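Local coordinates for ABC transporter substrate-binding protein (Rhizobium radiobacter, PDB 6TFX) that binds a mannityl opine as a periplasmic solute-binding protein and probably hands it to an ABC transporter for import into the bacterium, at residues Asp96-Pro101 against Gly108-Ile113; Lys115-Asp120 against Arg125-Arg130; Ala278-Tyr283 against Ala346-Ala351. All coordinates share one frame; numbering follows the deposited sequence.

Contact 1 of 3, residues Asp96-Pro101 against Gly108-Ile113; sequences DKARDP and GDYAAI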
loop_
_atom_site.group_PDB
_atom_site.type_symbol
_atom_site.label_atom_id
_atom_site.label_comp_id
_atom_site.label_asym_id
_atom_site.label_seq_id
_atom_site.Cartn_x
_atom_site.Cartn_y
_atom_site.Cartn_z
ATOM N N ASP A 96 -8.413 -0.330 19.368
ATOM C CA ASP A 96 -7.395 0.068 20.340
ATOM C C ASP A 96 -6.049 -0.541 19.965
ATOM O O ASP A 96 -5.002 0.044 20.266
ATOM C CB ASP A 96 -7.772 -0.391 21.753
ATOM C CG ASP A 96 -8.845 0.452 22.410
ATOM O OD1 ASP A 96 -9.138 1.570 21.887
ATOM O OD2 ASP A 96 -9.384 0.014 23.459
ATOM N N LYS A 97 -6.066 -1.746 19.364
ATOM C CA LYS A 97 -4.826 -2.394 18.919
ATOM C C LYS A 97 -4.249 -1.587 17.738
ATOM O O LYS A 97 -3.081 -1.237 17.770
ATOM C CB LYS A 97 -5.080 -3.848 18.506
ATOM C CG LYS A 97 -3.814 -4.593 18.094
ATOM C CD LYS A 97 -4.136 -6.053 17.778
ATOM C CE LYS A 97 -2.936 -6.810 17.253
ATOM N NZ LYS A 97 -2.444 -6.244 15.965
ATOM N N ALA A 98 -5.097 -1.225 16.753
ATOM C CA ALA A 98 -4.678 -0.468 15.569
ATOM C C ALA A 98 -4.014 0.860 15.944
ATOM O O ALA A 98 -3.070 1.268 15.276
ATOM C CB ALA A 98 -5.893 -0.192 14.690
ATOM N N ARG A 99 -4.510 1.528 16.994
ATOM C CA ARG A 99 -4.000 2.838 17.389
ATOM C C ARG A 99 -2.838 2.801 18.387
ATOM O O ARG A 99 -2.366 3.856 18.810
ATOM C CB ARG A 99 -5.139 3.737 17.885
ATOM C CG ARG A 99 -5.739 3.374 19.222
ATOM C CD ARG A 99 -7.155 3.940 19.261
ATOM N NE ARG A 99 -7.773 3.808 20.585
ATOM C CZ ARG A 99 -7.682 4.716 21.548
ATOM N NH1 ARG A 99 -6.979 5.826 21.361
ATOM N NH2 ARG A 99 -8.286 4.519 22.711
ATOM N N ASP A 100 -2.343 1.586 18.712
ATOM C CA ASP A 100 -1.249 1.387 19.654
ATOM C C ASP A 100 0.072 1.179 18.902
ATOM O O ASP A 100 0.202 0.163 18.211
ATOM C CB ASP A 100 -1.563 0.160 20.526
ATOM C CG ASP A 100 -0.544 -0.125 21.618
ATOM O OD1 ASP A 100 0.536 0.527 21.620
ATOM O OD2 ASP A 100 -0.815 -1.010 22.458
ATOM N N PRO A 101 1.075 2.091 19.044
ATOM C CA PRO A 101 2.345 1.906 18.304
ATOM C C PRO A 101 3.101 0.625 18.633
ATOM O O PRO A 101 3.947 0.203 17.855
ATOM C CB PRO A 101 3.161 3.164 18.646
ATOM C CG PRO A 101 2.544 3.739 19.824
ATOM C CD PRO A 101 1.082 3.353 19.818
ATOM N N GLY A 108 -0.120 5.750 13.744
ATOM C CA GLY A 108 -0.103 7.198 13.508
ATOM C C GLY A 108 -1.341 7.723 12.796
ATOM O O GLY A 108 -1.778 8.846 13.055
ATOM N N ASP A 109 -1.944 6.894 11.930
ATOM C CA ASP A 109 -3.174 7.281 11.210
ATOM C C ASP A 109 -4.333 7.562 12.203
ATOM O O ASP A 109 -5.258 8.308 11.874
ATOM C CB ASP A 109 -3.618 6.107 10.309
ATOM C CG ASP A 109 -2.811 5.906 9.038
ATOM O OD1 ASP A 109 -2.064 6.828 8.664
ATOM O OD2 ASP A 109 -2.959 4.820 8.398
ATOM N N TYR A 110 -4.267 6.947 13.402
ATOM C CA TYR A 110 -5.332 6.994 14.433
ATOM C C TYR A 110 -5.036 7.914 15.597
ATOM O O TYR A 110 -5.748 7.870 16.604
ATOM C CB TYR A 110 -5.587 5.565 14.943
ATOM C CG TYR A 110 -6.015 4.653 13.827
ATOM C CD1 TYR A 110 -7.350 4.596 13.426
ATOM C CD2 TYR A 110 -5.070 3.968 13.058
ATOM C CE1 TYR A 110 -7.745 3.809 12.356
ATOM C CE2 TYR A 110 -5.448 3.245 11.925
ATOM C CZ TYR A 110 -6.790 3.182 11.574
ATOM O OH TYR A 110 -7.201 2.470 10.480
ATOM N N ALA A 111 -4.047 8.813 15.440
ATOM C CA ALA A 111 -3.652 9.704 16.531
ATOM C C ALA A 111 -4.779 10.595 17.053
ATOM O O ALA A 111 -4.725 11.007 18.220
ATOM C CB ALA A 111 -2.453 10.547 16.125
ATOM N N ALA A 112 -5.807 10.886 16.213
ATOM C CA ALA A 112 -6.893 11.766 16.655
ATOM C C ALA A 112 -8.020 11.039 17.364
ATOM O O ALA A 112 -8.976 11.686 17.808
ATOM C CB ALA A 112 -7.434 12.561 15.481
ATOM N N ILE A 113 -7.953 9.701 17.465
ATOM C CA ILE A 113 -8.988 8.966 18.187
ATOM C C ILE A 113 -8.680 9.103 19.688
ATOM O O ILE A 113 -7.544 8.836 20.095
ATOM C CB ILE A 113 -9.055 7.473 17.752
ATOM C CG1 ILE A 113 -9.587 7.339 16.296
ATOM C CG2 ILE A 113 -9.925 6.672 18.728
ATOM C CD1 ILE A 113 -9.840 5.813 15.812
HETATM O O HOH W 1 -5.281 7.104 19.379
#
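Arg-99 and Tyr-110 mark the closest approach of the two backbones, their CA atoms 5.3 Å apart. Residues 96-98 are the last turn of helix 88-98, and Asp-100 N still reaches back to Lys-97 O. In the other segment, a type I beta turn runs from Tyr-110 to Ile-113, closed by Ile-113 N on Tyr-110 O. Where the two segments converge, Arg-99 CB lies 3.5 Å from Tyr-110 CB. Small Ala-98 suits the helix end because its CB fits over one face of the tyrosine ring, 4.4 Å from CE2. The OH hydrogen-bonds Leu-138 O, which satisfies the polar tip of an otherwise buried ring. This is the link from helix 88-98 to strand 113-118, outermost within this chain in a four-stranded antiparallel sheet. With CG wedged between backbone N and carbonyl carbon (chi1 71°), Arg-99 extends its chain across Ile-113, whose CG2 covers one face of the guanidinium and lies 3.9 Å from Arg-99 CD. NE and NH2 both take Asp-96 OD1 from the same face of the carboxylate, NE at 2.9 Å, which fixes the rotation of the flat group. Arg-99 NH1, poorly angled for Ile-113 O itself, donates to a water 2.9 Å away in the guanidinium plane, and that water also lies within bonding reach of the carbonyl oxygens of Tyr-110 and Ile-113.

Contact 2 of 3, residues Lys115-Asp120 against Arg125-Arg130; sequences KVEAVD and RITLTR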
loop_
_atom_site.group_PDB
_atom_site.type_symbol
_atom_site.label_atom_id
_atom_site.label_comp_id
_atom_site.label_asym_id
_atom_site.label_seq_id
_atom_site.Cartn_x
_atom_site.Cartn_y
_atom_site.Cartn_z
ATOM N N LYS A 115 -11.083 7.813 22.331
ATOM C CA LYS A 115 -11.516 6.552 22.922
ATOM C C LYS A 115 -12.478 5.795 22.031
ATOM O O LYS A 115 -13.093 6.373 21.133
ATOM C CB LYS A 115 -12.064 6.726 24.350
ATOM C CG LYS A 115 -13.008 7.882 24.538
ATOM C CD LYS A 115 -13.239 8.194 26.021
ATOM C CE LYS A 115 -14.357 9.191 26.168
ATOM N NZ LYS A 115 -14.626 9.506 27.599
ATOM N N VAL A 116 -12.556 4.472 22.262
ATOM C CA VAL A 116 -13.459 3.571 21.536
ATOM C C VAL A 116 -14.119 2.778 22.656
ATOM O O VAL A 116 -13.419 2.132 23.458
ATOM C CB VAL A 116 -12.716 2.646 20.538
ATOM C CG1 VAL A 116 -13.723 1.824 19.728
ATOM C CG2 VAL A 116 -11.815 3.461 19.602
ATOM N N GLU A 117 -15.453 2.837 22.716
ATOM C CA GLU A 117 -16.208 2.207 23.805
ATOM C C GLU A 117 -17.364 1.350 23.312
ATOM O O GLU A 117 -18.041 1.711 22.350
ATOM C CB GLU A 117 -16.776 3.294 24.740
ATOM C CG GLU A 117 -15.704 4.161 25.380
ATOM C CD GLU A 117 -16.201 5.377 26.131
ATOM O OE1 GLU A 117 -16.817 6.270 25.502
ATOM O OE2 GLU A 117 -15.951 5.445 27.356
ATOM N N ALA A 118 -17.615 0.232 24.020
ATOM C CA ALA A 118 -18.738 -0.646 23.722
ATOM C C ALA A 118 -19.896 -0.155 24.586
ATOM O O ALA A 118 -19.860 -0.330 25.815
ATOM C CB ALA A 118 -18.383 -2.087 24.082
ATOM N N VAL A 119 -20.893 0.495 23.966
ATOM C CA VAL A 119 -22.070 1.024 24.693
ATOM C C VAL A 119 -22.938 -0.179 25.088
ATOM O O VAL A 119 -23.474 -0.238 26.195
ATOM C CB VAL A 119 -22.837 2.065 23.845
ATOM C CG1 VAL A 119 -24.106 2.534 24.551
ATOM C CG2 VAL A 119 -21.936 3.252 23.516
ATOM N N ASP A 120 -23.045 -1.140 24.166
ATOM C CA ASP A 120 -23.695 -2.439 24.351
ATOM C C ASP A 120 -23.075 -3.381 23.337
ATOM O O ASP A 120 -22.192 -2.936 22.591
ATOM C CB ASP A 120 -25.235 -2.350 24.276
ATOM C CG ASP A 120 -25.783 -1.806 22.981
ATOM O OD1 ASP A 120 -25.258 -2.184 21.909
ATOM O OD2 ASP A 120 -26.770 -1.022 23.035
ATOM N N ARG A 125 -19.054 3.425 20.318
ATOM C CA ARG A 125 -18.952 4.874 20.342
ATOM C C ARG A 125 -17.473 5.220 20.177
ATOM O O ARG A 125 -16.647 4.764 20.958
ATOM C CB ARG A 125 -19.466 5.438 21.667
ATOM C CG ARG A 125 -19.382 6.973 21.776
ATOM C CD ARG A 125 -19.755 7.464 23.177
ATOM N NE ARG A 125 -21.129 7.118 23.521
ATOM C CZ ARG A 125 -21.587 6.996 24.763
ATOM N NH1 ARG A 125 -20.777 7.189 25.800
ATOM N NH2 ARG A 125 -22.856 6.672 24.980
ATOM N N ILE A 126 -17.155 6.031 19.163
ATOM C CA ILE A 126 -15.778 6.484 18.924
ATOM C C ILE A 126 -15.763 7.990 19.209
ATOM O O ILE A 126 -16.537 8.736 18.613
ATOM C CB ILE A 126 -15.330 6.200 17.467
ATOM C CG1 ILE A 126 -15.366 4.670 17.194
ATOM C CG2 ILE A 126 -13.938 6.797 17.195
ATOM C CD1 ILE A 126 -15.133 4.276 15.765
ATOM N N THR A 127 -14.898 8.417 20.128
ATOM C CA THR A 127 -14.778 9.831 20.477
ATOM C C THR A 127 -13.424 10.281 19.932
ATOM O O THR A 127 -12.409 9.591 20.112
ATOM C CB THR A 127 -14.829 10.002 22.011
ATOM O OG1 THR A 127 -16.080 9.498 22.490
ATOM C CG2 THR A 127 -14.673 11.479 22.449
ATOM N N LEU A 128 -13.424 11.459 19.288
ATOM C CA LEU A 128 -12.240 12.044 18.664
ATOM C C LEU A 128 -11.732 13.218 19.474
ATOM O O LEU A 128 -12.523 13.902 20.131
ATOM C CB LEU A 128 -12.593 12.544 17.238
ATOM C CG LEU A 128 -13.272 11.506 16.325
ATOM C CD1 LEU A 128 -13.640 12.132 14.965
ATOM C CD2 LEU A 128 -12.397 10.292 16.131
ATOM N N THR A 129 -10.424 13.493 19.348
ATOM C CA THR A 129 -9.814 14.657 20.014
ATOM C C THR A 129 -10.101 15.936 19.200
ATOM O O THR A 129 -9.916 17.036 19.711
ATOM C CB THR A 129 -8.294 14.464 20.172
ATOM O OG1 THR A 129 -7.674 14.487 18.884
ATOM C CG2 THR A 129 -7.935 13.190 20.902
ATOM N N ARG A 130 -10.485 15.781 17.919
ATOM C CA ARG A 130 -10.799 16.898 17.015
ATOM C C ARG A 130 -11.506 16.312 15.799
ATOM O O ARG A 130 -11.497 15.103 15.627
ATOM C CB ARG A 130 -9.521 17.631 16.570
ATOM C CG ARG A 130 -8.567 16.694 15.874
ATOM C CD ARG A 130 -7.584 17.406 15.008
ATOM N NE ARG A 130 -6.600 16.463 14.466
ATOM C CZ ARG A 130 -6.703 15.843 13.293
ATOM N NH1 ARG A 130 -7.775 16.021 12.531
ATOM N NH2 ARG A 130 -5.742 15.027 12.880
HETATM O O HOH W 2 -16.095 6.829 22.951
HETATM O O HOH W 3 -18.172 8.487 26.156
#
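Glu-117 and Arg-125 pair near the loop end of a beta hairpin formed by strands 113-118 and 123-128; the axes of 115-118 and 125-128 approach to 4.8 Å and their directions differ by 162°. Four backbone bonds join hydrogen-bonded pairs Lys-115 with Thr-127 and Glu-117 with Arg-125; between them Val-116 and Ile-126 lie side by side on the face opposite those four side chains, apolar residues suited to packing on helix 88-98. Where the chain turns a corner at Val-119, it and Asp-120 both face Thr-123, a classic beta bulge. Arg-125 can be followed from root to tip. Its CB touches Val-119 CG2 at 3.8 Å. CG, anti to the backbone N, sends the chain out past Glu-117, where CD lies 3.9 Å from Glu-117 OE1. A bend at chi3 (-62°) turns the guanidinium back under the same valine CG2, 3.9 Å from NE and 3.8 Å from NH2, so a single methyl touches both root and head. NH1 remains 4.1 Å from Glu-117 OE1, too far for a salt bridge, and the two flat groups stand 76° apart. A water in the guanidinium plane fills in, accepting from NH1 and donating to OE1. Lys-115 runs alongside Thr-127, laying its CG against the threonine CB. A second water donates to Glu-117 OE1 and Arg-125 O and accepts from Thr-127 OG1, 2.7 Å away.

Contact 3 of 3, residues Ala278-Tyr283 against Ala346-Ala351; sequences AQIAKY and AQLIQA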
loop_
_atom_site.group_PDB
_atom_site.type_symbol
_atom_site.label_atom_id
_atom_site.label_comp_id
_atom_site.label_asym_id
_atom_site.label_seq_id
_atom_site.Cartn_x
_atom_site.Cartn_y
_atom_site.Cartn_z
ATOM N N ALA A 278 10.544 10.585 -16.864
ATOM C CA ALA A 278 9.772 10.593 -18.135
ATOM C C ALA A 278 10.229 9.483 -19.081
ATOM O O ALA A 278 9.389 8.828 -19.720
ATOM C CB ALA A 278 9.868 11.949 -18.820
ATOM N N GLN A 279 11.537 9.224 -19.124
ATOM C CA GLN A 279 12.064 8.149 -19.977
ATOM C C GLN A 279 11.675 6.758 -19.457
ATOM O O GLN A 279 11.406 5.853 -20.265
ATOM C CB GLN A 279 13.573 8.288 -20.182
ATOM C CG GLN A 279 13.938 9.565 -20.980
ATOM C CD GLN A 279 13.753 9.502 -22.492
ATOM O OE1 GLN A 279 13.288 8.503 -23.064
ATOM N NE2 GLN A 279 14.117 10.585 -23.178
ATOM N N ILE A 280 11.592 6.583 -18.111
ATOM C CA ILE A 280 11.160 5.295 -17.558
ATOM C C ILE A 280 9.681 5.074 -17.944
ATOM O O ILE A 280 9.302 3.965 -18.351
ATOM C CB ILE A 280 11.333 5.257 -16.013
ATOM C CG1 ILE A 280 12.834 5.294 -15.665
ATOM C CG2 ILE A 280 10.631 4.017 -15.383
ATOM C CD1 ILE A 280 13.111 5.625 -14.170
ATOM N N ALA A 281 8.859 6.138 -17.830
ATOM C CA ALA A 281 7.421 6.051 -18.171
ATOM C C ALA A 281 7.232 5.735 -19.658
ATOM O O ALA A 281 6.398 4.898 -19.998
ATOM C CB ALA A 281 6.723 7.362 -17.805
ATOM N N LYS A 282 8.024 6.374 -20.546
ATOM C CA LYS A 282 7.935 6.122 -22.003
ATOM C C LYS A 282 8.317 4.681 -22.316
ATOM O O LYS A 282 7.631 4.020 -23.086
ATOM C CB LYS A 282 8.860 7.074 -22.780
ATOM C CG LYS A 282 8.119 8.250 -23.411
ATOM C CD LYS A 282 8.936 8.937 -24.510
ATOM C CE LYS A 282 9.833 10.050 -24.012
ATOM N NZ LYS A 282 9.075 11.293 -23.700
ATOM N N TYR A 283 9.387 4.178 -21.673
ATOM C CA TYR A 283 9.868 2.806 -21.877
ATOM C C TYR A 283 8.851 1.779 -21.380
ATOM O O TYR A 283 8.514 0.831 -22.108
ATOM C CB TYR A 283 11.217 2.604 -21.163
ATOM C CG TYR A 283 11.670 1.162 -21.132
ATOM C CD1 TYR A 283 12.148 0.535 -22.280
ATOM C CD2 TYR A 283 11.625 0.421 -19.954
ATOM C CE1 TYR A 283 12.509 -0.810 -22.271
ATOM C CE2 TYR A 283 11.993 -0.924 -19.931
ATOM C CZ TYR A 283 12.460 -1.528 -21.087
ATOM O OH TYR A 283 12.867 -2.843 -21.074
ATOM N N ALA A 346 14.910 -0.683 -10.165
ATOM C CA ALA A 346 16.237 -0.362 -9.612
ATOM C C ALA A 346 17.323 -0.534 -10.699
ATOM O O ALA A 346 18.266 0.255 -10.767
ATOM C CB ALA A 346 16.536 -1.261 -8.410
ATOM N N GLN A 347 17.164 -1.551 -11.563
ATOM C CA GLN A 347 18.117 -1.770 -12.661
ATOM C C GLN A 347 18.048 -0.632 -13.683
ATOM O O GLN A 347 19.078 -0.233 -14.229
ATOM C CB GLN A 347 17.872 -3.116 -13.341
ATOM C CG GLN A 347 18.371 -4.264 -12.460
ATOM C CD GLN A 347 17.792 -5.598 -12.832
ATOM O OE1 GLN A 347 16.982 -5.722 -13.758
ATOM N NE2 GLN A 347 18.173 -6.624 -12.092
ATOM N N LEU A 348 16.847 -0.094 -13.941
ATOM C CA LEU A 348 16.723 1.050 -14.875
ATOM C C LEU A 348 17.423 2.278 -14.300
ATOM O O LEU A 348 18.149 2.971 -15.025
ATOM C CB LEU A 348 15.264 1.385 -15.145
ATOM C CG LEU A 348 14.477 0.334 -15.959
ATOM C CD1 LEU A 348 13.032 0.758 -16.082
ATOM C CD2 LEU A 348 15.068 0.142 -17.381
ATOM N N ILE A 349 17.203 2.556 -12.996
ATOM C CA ILE A 349 17.835 3.691 -12.295
ATOM C C ILE A 349 19.370 3.504 -12.292
ATOM O O ILE A 349 20.104 4.467 -12.557
ATOM C CB ILE A 349 17.299 3.838 -10.850
ATOM C CG1 ILE A 349 15.764 4.030 -10.822
ATOM C CG2 ILE A 349 18.037 4.952 -10.076
ATOM C CD1 ILE A 349 15.194 3.690 -9.489
ATOM N N GLN A 350 19.850 2.272 -11.983
ATOM C CA GLN A 350 21.274 1.965 -11.965
ATOM C C GLN A 350 21.920 2.369 -13.309
ATOM O O GLN A 350 22.931 3.065 -13.314
ATOM C CB GLN A 350 21.472 0.475 -11.713
ATOM C CG GLN A 350 22.919 0.022 -11.785
ATOM C CD GLN A 350 22.972 -1.459 -11.521
ATOM O OE1 GLN A 350 22.353 -2.263 -12.249
ATOM N NE2 GLN A 350 23.659 -1.860 -10.454
ATOM N N ALA A 351 21.269 2.035 -14.436
ATOM C CA ALA A 351 21.799 2.421 -15.761
ATOM C C ALA A 351 21.744 3.949 -15.959
ATOM O O ALA A 351 22.697 4.543 -16.486
ATOM C CB ALA A 351 21.015 1.719 -16.862
#
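The one aromatic ring here, that of Tyr-283, is met by Leu-348, whose two methyls approach CD2 and CE2 obliquely, neither squarely over a face nor at the edge. Leu-348 CD1 comes to 4.1 Å from Tyr-283 CD2, and Leu-348 CD2 lies at the same separation, 4.1 Å, from Tyr-283 CE2. A leucine suits this place because its forked end can touch two successive ring carbons at once. Tyrosine suits the other side: its carbons give an apolar flank to the leucine while the residue itself stands at the protein surface, where a phenol is tolerated. A molecule of di(hydroxyethyl)ether, probably from the crystallisation liquor, lies about 4 Å from this side chain.

Leu-348 CD1 has a second partner in Ile-280, one helical turn before the tyrosine, and lies 4.1 Å from Ile-280 CG2. The methyl thus touches two residues three apart on one helix face, in the angle they form. Tyrosine CG anti to the backbone N (chi1 171°) swings the ring out beside that turn, and the leucine's extended chi2 (177°) carries CD1 forward to meet both. The CA atoms of Ile-280 and Leu-348, the nearest pair, are 7.5 Å apart, a gap spanned by Ile-280 CG2 and Leu-348 CD1. The interface is small, 164 Å² in all, and purely apolar across these segments. The side chain of buried Ile-280 is about 8 Å from the bound opine.

The contact joins helix 277-284 to helix 340-353 by plain side-chain packing. Ile-280 also touches Leu-345 and Gln-352 of the latter helix. Ile-280 and Ala-281 touch Thr-458 of strand 454-467, in the large mixed sheet, while Ala-346 packs on Leu-383 of strand 381-386.

Along the chain the three contacts follow one another without nesting or crossing. Contact 1 closes the short loop after helix 88-98, and strand 113-118 then leads straight into contact 2, which closes the hairpin with strand 123-128. These two touch: Ala-112 O lies 2.8 Å from Thr-129 N, probably a hydrogen bond, so the turn and the hairpin are joined at their shared end. Contact 2 lies within the four-stranded antiparallel sheet, and contact 1 leads into its outermost strand. Contact 3 comes much later and spans 62 intervening residues, bringing together helices 277-284 and 340-353 beside the large mixed sheet. It lies across the chain's centre from the others, its own centre about 38 Å from that of contact 1.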